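Local coordinates for protein autolysin E (PDB 4PI9) that probably hydrolyses the glycan strands of bacterial peptidoglycan, acting as an endo-beta-N-acetylglucosaminidase related to the lysozymes, at residues V107-G112 against Y128-I133; Y180-N185 against H192-D197. One frame throughout, in Å; residues are numbered along the deposited sequence.

Interaction 1: residues V107-G112 against Y128-I133. With 3LT ((4R)-4-[[(2S)-2-[[(2R)-2-[(2R,3S,4R,5R,6R)-5-acetamido-2-(hydroxymethyl)-3,6-bis(oxidanyl)oxan-4-yl]oxypropanoyl]amino]propanoyl]amino]-5-azanyl-5-oxidanylidene-pentanoic acid), chain L.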
loop_
_atom_site.group_PDB
_atom_site.type_symbol
_atom_site.label_atom_id
_atom_site.label_comp_id
_atom_site.label_asym_id
_atom_site.label_seq_id
_atom_site.Cartn_x
_atom_site.Cartn_y
_atom_site.Cartn_z
ATOM N N VAL A 107 -2.993 6.001 -5.165
ATOM C CA VAL A 107 -2.060 5.416 -6.142
ATOM C C VAL A 107 -2.695 4.220 -6.814
ATOM O O VAL A 107 -2.724 4.165 -8.076
ATOM C CB VAL A 107 -0.712 5.081 -5.496
ATOM C CG1 VAL A 107 0.187 4.397 -6.540
ATOM C CG2 VAL A 107 -0.033 6.366 -5.084
ATOM N N GLU A 108 -3.247 3.300 -6.033
ATOM C CA GLU A 108 -3.775 2.048 -6.566
ATOM C C GLU A 108 -4.988 2.215 -7.462
ATOM O O GLU A 108 -5.108 1.482 -8.465
ATOM C CB GLU A 108 -4.138 1.117 -5.419
ATOM C CG GLU A 108 -4.507 -0.275 -5.823
ATOM C CD GLU A 108 -3.339 -1.002 -6.489
ATOM O OE1 GLU A 108 -2.208 -0.957 -5.920
ATOM O OE2 GLU A 108 -3.562 -1.633 -7.543
ATOM N N THR A 109 -5.870 3.146 -7.137
ATOM C CA THR A 109 -7.131 3.321 -7.894
ATOM C C THR A 109 -7.008 4.349 -9.025
ATOM O O THR A 109 -8.019 4.715 -9.674
ATOM C CB THR A 109 -8.283 3.765 -6.961
ATOM O OG1 THR A 109 -7.988 5.070 -6.477
ATOM C CG2 THR A 109 -8.546 2.754 -5.828
ATOM N N GLY A 110 -5.836 4.915 -9.240
ATOM C CA GLY A 110 -5.669 5.990 -10.237
ATOM C C GLY A 110 -6.418 7.253 -9.888
ATOM O O GLY A 110 -7.240 7.760 -10.651
ATOM N N ASN A 111 -6.165 7.747 -8.674
ATOM C CA ASN A 111 -6.864 8.895 -8.149
ATOM C C ASN A 111 -8.356 8.677 -8.088
ATOM O O ASN A 111 -9.088 9.636 -8.289
ATOM C CB ASN A 111 -6.607 10.170 -8.942
ATOM C CG ASN A 111 -5.338 10.867 -8.562
ATOM O OD1 ASN A 111 -4.763 11.577 -9.383
ATOM N ND2 ASN A 111 -4.877 10.668 -7.356
ATOM N N GLY A 112 -8.792 7.452 -7.820
ATOM C CA GLY A 112 -10.203 7.064 -7.694
ATOM C C GLY A 112 -10.999 6.956 -8.989
ATOM O O GLY A 112 -12.209 6.720 -8.989
ATOM N N TYR A 128 -15.307 -4.552 -4.565
ATOM C CA TYR A 128 -14.436 -3.405 -4.686
ATOM C C TYR A 128 -13.100 -3.753 -3.963
ATOM O O TYR A 128 -13.101 -4.563 -3.026
ATOM C CB TYR A 128 -15.095 -2.192 -3.973
ATOM C CG TYR A 128 -16.380 -1.761 -4.635
ATOM C CD1 TYR A 128 -17.578 -2.366 -4.268
ATOM C CD2 TYR A 128 -16.353 -0.826 -5.638
ATOM C CE1 TYR A 128 -18.763 -1.999 -4.914
ATOM C CE2 TYR A 128 -17.541 -0.446 -6.285
ATOM C CZ TYR A 128 -18.707 -1.066 -5.896
ATOM O OH TYR A 128 -19.862 -0.644 -6.584
ATOM N N ASN A 129 -12.055 -3.117 -4.440
ATOM C CA ASN A 129 -10.684 -3.298 -3.867
ATOM C C ASN A 129 -9.864 -2.090 -4.178
ATOM O O ASN A 129 -9.598 -1.801 -5.316
ATOM C CB ASN A 129 -10.088 -4.555 -4.521
ATOM C CG ASN A 129 -8.803 -5.034 -3.876
ATOM O OD1 ASN A 129 -8.021 -4.272 -3.305
ATOM N ND2 ASN A 129 -8.553 -6.311 -4.049
ATOM N N PHE A 130 -9.471 -1.320 -3.130
ATOM C CA PHE A 130 -8.761 -0.071 -3.381
ATOM C C PHE A 130 -7.289 -0.122 -2.966
ATOM O O PHE A 130 -6.599 0.873 -3.085
ATOM C CB PHE A 130 -9.430 1.098 -2.624
ATOM C CG PHE A 130 -10.913 1.306 -2.972
ATOM C CD1 PHE A 130 -11.352 1.160 -4.262
ATOM C CD2 PHE A 130 -11.802 1.744 -2.017
ATOM C CE1 PHE A 130 -12.677 1.387 -4.585
ATOM C CE2 PHE A 130 -13.115 1.978 -2.326
ATOM C CZ PHE A 130 -13.560 1.766 -3.616
ATOM N N PHE A 131 -6.806 -1.313 -2.648
ATOM C CA PHE A 131 -5.434 -1.411 -2.126
ATOM C C PHE A 131 -4.606 -2.515 -2.787
ATOM O O PHE A 131 -3.579 -2.882 -2.238
ATOM C CB PHE A 131 -5.472 -1.570 -0.613
ATOM C CG PHE A 131 -6.165 -0.422 0.081
ATOM C CD1 PHE A 131 -5.486 0.779 0.365
ATOM C CD2 PHE A 131 -7.476 -0.556 0.445
ATOM C CE1 PHE A 131 -6.152 1.828 1.002
ATOM C CE2 PHE A 131 -8.122 0.448 1.083
ATOM C CZ PHE A 131 -7.499 1.661 1.307
ATOM N N GLY A 132 -5.029 -3.003 -3.952
ATOM C CA GLY A 132 -4.225 -4.049 -4.647
ATOM C C GLY A 132 -4.034 -5.330 -3.862
ATOM O O GLY A 132 -2.906 -5.900 -3.851
ATOM N N ILE A 133 -5.068 -5.775 -3.152
ATOM C CA ILE A 133 -4.991 -6.880 -2.240
ATOM C C ILE A 133 -5.483 -8.129 -2.947
ATOM O O ILE A 133 -6.674 -8.245 -3.321
ATOM C CB ILE A 133 -5.806 -6.678 -0.934
ATOM C CG1 ILE A 133 -5.288 -5.466 -0.180
ATOM C CG2 ILE A 133 -5.764 -7.887 -0.048
ATOM C CD1 ILE A 133 -6.213 -4.908 0.890
HETATM C CAA 3LT L . 1.179 -8.579 -5.075
HETATM C CAJ 3LT L . 0.498 -9.276 -3.867
HETATM C CAI 3LT L . 1.557 -10.248 -3.245
HETATM C CAG 3LT L . 2.017 -11.244 -4.325
HETATM C CAD 3LT L . 2.504 -10.475 -5.579
HETATM C CAE 3LT L . 2.974 -11.368 -6.754
HETATM C CAL 3LT L . -1.019 -8.183 -2.219
HETATM C CAN 3LT L . -1.131 -7.136 -1.148
HETATM C CAP 3LT L . 1.251 -10.456 -0.872
HETATM C CAR 3LT L . 0.070 -10.617 0.035
HETATM C CAQ 3LT L . 2.498 -11.105 -0.241
HETATM O OAB 3LT L . 0.310 -7.629 -5.567
HETATM O OAO 3LT L . 1.026 -10.982 -2.169
HETATM O OAH 3LT L . 3.100 -12.033 -3.775
HETATM O OAC 3LT L . 1.450 -9.603 -6.057
HETATM O OAF 3LT L . 1.893 -12.350 -6.851
HETATM O OAM 3LT L . -1.950 -8.955 -2.408
HETATM O OAS 3LT L . 0.032 -10.013 1.102
HETATM N NAK 3LT L . 0.154 -8.274 -2.844
HETATM N NAT 3LT L . -0.925 -11.414 -0.386
HETATM C CAU 3LT L . -2.174 -11.563 0.412
HETATM C CAW 3LT L . -2.361 -12.844 1.257
HETATM C CAV 3LT L . -3.371 -11.364 -0.547
HETATM O OAX 3LT L . -2.601 -12.470 2.620
HETATM C C 3LT L . -2.507 -15.921 1.020
HETATM N N 3LT L . -1.212 -13.772 1.203
HETATM O O 3LT L . -2.893 -16.898 0.381
HETATM N NBH 3LT L . -2.850 -15.741 2.305
HETATM C CA 3LT L . -1.526 -14.903 0.340
HETATM C CB 3LT L . -2.038 -14.398 -1.055
HETATM C CD 3LT L . -1.193 -13.704 -3.348
HETATM C CG 3LT L . -0.950 -14.590 -2.113
HETATM O OE2 3LT L . -1.737 -12.576 -3.278
HETATM O OE1 3LT L . -0.852 -14.234 -4.433
#

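Interaction 2: residues Y180-N185 against H192-D197. With 3LT ((4R)-4-[[(2S)-2-[[(2R)-2-[(2R,3S,4R,5R,6R)-5-acetamido-2-(hydroxymethyl)-3,6-bis(oxidanyl)oxan-4-yl]oxypropanoyl]amino]propanoyl]amino]-5-azanyl-5-oxidanylidene-pentanoic acid), chain L; SO4 (sulfate ion), chain B.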
loop_
_atom_site.group_PDB
_atom_site.type_symbol
_atom_site.label_atom_id
_atom_site.label_comp_id
_atom_site.label_asym_id
_atom_site.label_seq_id
_atom_site.Cartn_x
_atom_site.Cartn_y
_atom_site.Cartn_z
ATOM N N TYR A 180 8.882 1.066 3.200
ATOM C CA TYR A 180 10.046 0.324 2.779
ATOM C C TYR A 180 9.949 -1.150 3.231
ATOM O O TYR A 180 10.279 -2.037 2.468
ATOM C CB TYR A 180 11.309 0.945 3.380
ATOM C CG TYR A 180 12.582 0.298 2.876
ATOM C CD1 TYR A 180 13.107 0.641 1.608
ATOM C CD2 TYR A 180 13.237 -0.719 3.583
ATOM C CE1 TYR A 180 14.241 0.043 1.100
ATOM C CE2 TYR A 180 14.353 -1.335 3.056
ATOM C CZ TYR A 180 14.870 -0.941 1.830
ATOM O OH TYR A 180 15.958 -1.575 1.270
ATOM N N GLN A 181 9.531 -1.357 4.476
ATOM C CA GLN A 181 9.406 -2.746 4.984
ATOM C C GLN A 181 8.287 -3.513 4.296
ATOM O O GLN A 181 8.412 -4.700 4.041
ATOM C CB GLN A 181 9.177 -2.777 6.499
ATOM C CG GLN A 181 10.341 -2.278 7.345
ATOM C CD GLN A 181 10.021 -2.244 8.776
ATOM O OE1 GLN A 181 9.039 -1.670 9.168
ATOM N NE2 GLN A 181 10.862 -2.886 9.593
ATOM N N MET A 182 7.188 -2.806 4.027
ATOM C CA MET A 182 6.059 -3.428 3.249
ATOM C C MET A 182 6.531 -3.889 1.897
ATOM O O MET A 182 6.137 -4.959 1.418
ATOM C CB MET A 182 4.915 -2.428 3.126
ATOM C CG MET A 182 4.220 -2.215 4.464
ATOM S SD MET A 182 2.876 -0.993 4.368
ATOM C CE MET A 182 1.643 -1.872 3.455
ATOM N N ARG A 183 7.394 -3.090 1.231
ATOM C CA ARG A 183 7.811 -3.401 -0.107
ATOM C C ARG A 183 8.975 -4.367 -0.225
ATOM O O ARG A 183 9.010 -5.167 -1.116
ATOM C CB ARG A 183 8.197 -2.112 -0.850
ATOM C CG ARG A 183 8.644 -2.265 -2.245
ATOM C CD ARG A 183 7.704 -2.955 -3.177
ATOM N NE ARG A 183 8.211 -3.165 -4.511
ATOM C CZ ARG A 183 9.045 -4.150 -4.850
ATOM N NH1 ARG A 183 9.520 -4.979 -3.946
ATOM N NH2 ARG A 183 9.428 -4.326 -6.120
ATOM N N TRP A 184 9.962 -4.211 0.655
ATOM C CA TRP A 184 11.217 -4.918 0.521
ATOM C C TRP A 184 11.530 -5.889 1.671
ATOM O O TRP A 184 12.617 -6.538 1.653
ATOM C CB TRP A 184 12.390 -3.899 0.428
ATOM C CG TRP A 184 12.308 -2.985 -0.751
ATOM C CD1 TRP A 184 12.007 -1.654 -0.726
ATOM C CD2 TRP A 184 12.492 -3.334 -2.118
ATOM N NE1 TRP A 184 11.986 -1.138 -2.000
ATOM C CE2 TRP A 184 12.250 -2.145 -2.884
ATOM C CE3 TRP A 184 12.800 -4.515 -2.786
ATOM C CZ2 TRP A 184 12.381 -2.134 -4.273
ATOM C CZ3 TRP A 184 12.900 -4.510 -4.171
ATOM C CH2 TRP A 184 12.707 -3.304 -4.903
ATOM N N ASN A 185 10.640 -5.948 2.689
ATOM C CA ASN A 185 10.703 -6.882 3.837
ATOM C C ASN A 185 12.151 -7.301 4.151
ATOM O O ASN A 185 12.486 -8.493 4.032
ATOM C CB ASN A 185 9.847 -8.116 3.570
ATOM C CG ASN A 185 9.583 -8.905 4.806
ATOM O OD1 ASN A 185 9.823 -8.436 5.907
ATOM N ND2 ASN A 185 9.011 -10.063 4.637
ATOM N N HIS A 192 6.626 -12.039 1.268
ATOM C CA HIS A 192 5.605 -11.227 1.883
ATOM C C HIS A 192 5.808 -9.744 1.587
ATOM O O HIS A 192 5.735 -8.906 2.494
ATOM C CB HIS A 192 5.497 -11.451 3.377
ATOM C CG HIS A 192 4.162 -11.089 3.913
ATOM N ND1 HIS A 192 3.930 -9.937 4.628
ATOM C CD2 HIS A 192 2.953 -11.676 3.728
ATOM C CE1 HIS A 192 2.652 -9.874 4.944
ATOM N NE2 HIS A 192 2.021 -10.891 4.366
ATOM N N GLN A 193 5.966 -9.455 0.299
ATOM C CA GLN A 193 6.114 -8.084 -0.188
ATOM C C GLN A 193 4.834 -7.595 -0.831
ATOM O O GLN A 193 4.151 -8.317 -1.551
ATOM C CB GLN A 193 7.278 -8.021 -1.157
ATOM C CG GLN A 193 8.552 -8.145 -0.355
ATOM C CD GLN A 193 9.897 -8.185 -1.034
ATOM O OE1 GLN A 193 10.888 -8.241 -0.281
ATOM N NE2 GLN A 193 9.978 -8.200 -2.337
ATOM N N TYR A 194 4.528 -6.304 -0.596
ATOM C CA TYR A 194 3.181 -5.812 -0.903
ATOM C C TYR A 194 2.918 -5.720 -2.376
ATOM O O TYR A 194 1.754 -5.901 -2.819
ATOM C CB TYR A 194 2.924 -4.477 -0.206
ATOM C CG TYR A 194 1.441 -4.191 -0.055
ATOM C CD1 TYR A 194 0.744 -3.677 -1.131
ATOM C CD2 TYR A 194 0.785 -4.441 1.113
ATOM C CE1 TYR A 194 -0.622 -3.465 -1.054
ATOM C CE2 TYR A 194 -0.581 -4.191 1.206
ATOM C CZ TYR A 194 -1.240 -3.730 0.106
ATOM O OH TYR A 194 -2.612 -3.525 0.247
ATOM N N ALA A 195 3.942 -5.380 -3.157
ATOM C CA ALA A 195 3.792 -5.123 -4.578
ATOM C C ALA A 195 5.041 -5.468 -5.326
ATOM O O ALA A 195 6.144 -5.534 -4.745
ATOM C CB ALA A 195 3.468 -3.648 -4.781
ATOM N N SER A 196 4.873 -5.704 -6.633
ATOM C CA SER A 196 5.955 -5.907 -7.564
ATOM C C SER A 196 6.573 -4.629 -8.166
ATOM O O SER A 196 7.770 -4.621 -8.502
ATOM C CB SER A 196 5.479 -6.806 -8.698
ATOM O OG SER A 196 5.044 -8.073 -8.199
ATOM N N ASP A 197 5.815 -3.527 -8.226
ATOM C CA ASP A 197 6.369 -2.276 -8.724
ATOM C C ASP A 197 7.501 -1.792 -7.845
ATOM O O ASP A 197 7.317 -1.514 -6.669
ATOM C CB ASP A 197 5.253 -1.265 -8.801
ATOM C CG ASP A 197 5.673 0.098 -9.322
ATOM O OD1 ASP A 197 6.837 0.345 -9.698
ATOM O OD2 ASP A 197 4.752 0.958 -9.305
HETATM C CAA 3LT L . 1.179 -8.579 -5.075
HETATM C CAJ 3LT L . 0.498 -9.276 -3.867
HETATM C CAI 3LT L . 1.557 -10.248 -3.245
HETATM C CAG 3LT L . 2.017 -11.244 -4.325
HETATM C CAD 3LT L . 2.504 -10.475 -5.579
HETATM C CAE 3LT L . 2.974 -11.368 -6.754
HETATM C CAL 3LT L . -1.019 -8.183 -2.219
HETATM C CAN 3LT L . -1.131 -7.136 -1.148
HETATM C CAP 3LT L . 1.251 -10.456 -0.872
HETATM C CAR 3LT L . 0.070 -10.617 0.035
HETATM C CAQ 3LT L . 2.498 -11.105 -0.241
HETATM O OAB 3LT L . 0.310 -7.629 -5.567
HETATM O OAO 3LT L . 1.026 -10.982 -2.169
HETATM O OAH 3LT L . 3.100 -12.033 -3.775
HETATM O OAC 3LT L . 1.450 -9.603 -6.057
HETATM O OAF 3LT L . 1.893 -12.350 -6.851
HETATM O OAM 3LT L . -1.950 -8.955 -2.408
HETATM O OAS 3LT L . 0.032 -10.013 1.102
HETATM N NAK 3LT L . 0.154 -8.274 -2.844
HETATM N NAT 3LT L . -0.925 -11.414 -0.386
HETATM C CAU 3LT L . -2.174 -11.563 0.412
HETATM C CAW 3LT L . -2.361 -12.844 1.257
HETATM C CAV 3LT L . -3.371 -11.364 -0.547
HETATM O OAX 3LT L . -2.601 -12.470 2.620
HETATM C C 3LT L . -2.507 -15.921 1.020
HETATM N N 3LT L . -1.212 -13.772 1.203
HETATM O O 3LT L . -2.893 -16.898 0.381
HETATM N NBH 3LT L . -2.850 -15.741 2.305
HETATM C CA 3LT L . -1.526 -14.903 0.340
HETATM C CB 3LT L . -2.038 -14.398 -1.055
HETATM C CD 3LT L . -1.193 -13.704 -3.348
HETATM C CG 3LT L . -0.950 -14.590 -2.113
HETATM O OE2 3LT L . -1.737 -12.576 -3.278
HETATM O OE1 3LT L . -0.852 -14.234 -4.433
HETATM S S SO4 B . 1.419 -5.015 -7.869
HETATM O O1 SO4 B . 0.543 -4.294 -6.886
HETATM O O2 SO4 B . 1.806 -6.372 -7.339
HETATM O O3 SO4 B . 2.542 -4.056 -8.297
HETATM O O4 SO4 B . 0.505 -5.348 -9.038
#

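Interaction 1: residues V107-G112 against Y128-I133
Glu-108 and Thr-109, in the last turn of helix 98-109, rest against the bend formed by Phe-130 and Gly-132. Just before that bend, Asn-129 shapes it with its amide: OD1 accepts from Phe-131 N at 3.3 Å in an Asx turn, with the donor in the carbonyl plane, and ND2 donates to Ile-133 O at 2.8 Å. Asparagine suits the place because one short group offers both an acceptor and a donor to the loop.

At Phe-130, the methyl CG2 of Thr-109 lies 3.6 Å from ring atom CD1, meeting the ring obliquely. The hydroxyl of Thr-109 is used elsewhere: OG1 accepts from Gly-112 N in an ST motif and also bonds to Ala-105 O, so this branched residue serves the helix end with one branch and the phenyl with the other. Phe-130 O is buried without a partner in the model, 3.4 Å from Glu-108 CB. Phe-131 turns its CB away from the helix turn opposite, and its ring packs edge-to-face with His-104.

Gly-132 comes next. Glu-108 CG, anti to the backbone N (chi1 -172°), reaches within 3.3 Å of Gly-132 N, and a bend at chi2 carries CD to 3.7 Å from Gly-132 CA. Glycine suits this close backbone contact and readily adopts the positive phi found here.

No hydrogen bond crosses between the segments; the loop meets Glu-108 through CB, CG and the flank of the carboxylate, a placement consistent with that of the catalytic glutamate at a helix end in lysozyme-like enzymes.

Interaction 2: residues Y180-N185 against H192-D197
The ligand-binding cleft is bordered here by the loop 192-197, which folds back over the C-terminal end of helix 179-184. Tyr-194 N donates to Met-182 O at 2.9 Å, a helix-end carbonyl that also receives a CA-H...O contact from Gln-193.

Arg-183 makes the second hydrogen bond across the contact. With CG trans to N (chi1 -180°) and a turn at chi2, its chain swings the guanidinium round to the loop. There NE gives Asp-197 O a nearly straight bond of 2.9 Å (174°), in the guanidinium plane but approaching from above the carbonyl plane. Trp-184 CH2 lies 3.4 Å over one guanidinium face and Ala-195 O over the opposite one, while NH2 bonds to Gln-25. Arginine suits a place where a flat group is layered on both faces and bonded at its edge.

The extended side chain of Gln-193 runs along the backbone of Arg-183 and Trp-184, with CG 3.1 Å from Arg-183 O; its OE1 takes bonds from Gln-18 NE2 and Ala-190 N. Met-182 CE packs obliquely on the Tyr-194 ring, 3.6 Å from CD2, and the two side chains lie alongside each other.

One face of the Tyr-194 ring carries the ligand's acetamide methyl CAN, 3.6 Å above its centre, a CH-pi contact. The acetamide NAK donates to Tyr-194 O at 2.9 Å, and Ser-196 N bonds to a sulfate oxygen. An acetamide read by a main-chain carbonyl and an aromatic face is the kind of N-acetyl-sugar subsite found in lysozyme-like clefts.

In the fold
From the N terminus, helix 98-109 ends in interaction 1, and the chain then runs through the hairpin of strands 120-122 and 125-127 before segment 128-133 returns to the helix end and closes that loop. After helices 138-143, 147-150 and 156-172, helix 179-184 opens a shorter loop, closed when 192-197 folds back in interaction 2, just before helix 200-215. The two contacts are in series, neither enclosing the other. The centres of interaction 1 and interaction 2 lie about 16 Å apart, on opposite sides of the chain's centre. A probable hydrogen bond from the Tyr-194 hydroxyl to Phe-131 O joins them, and segments 128-133 and 192-197 both touch the bound muramyl dipeptide ligand.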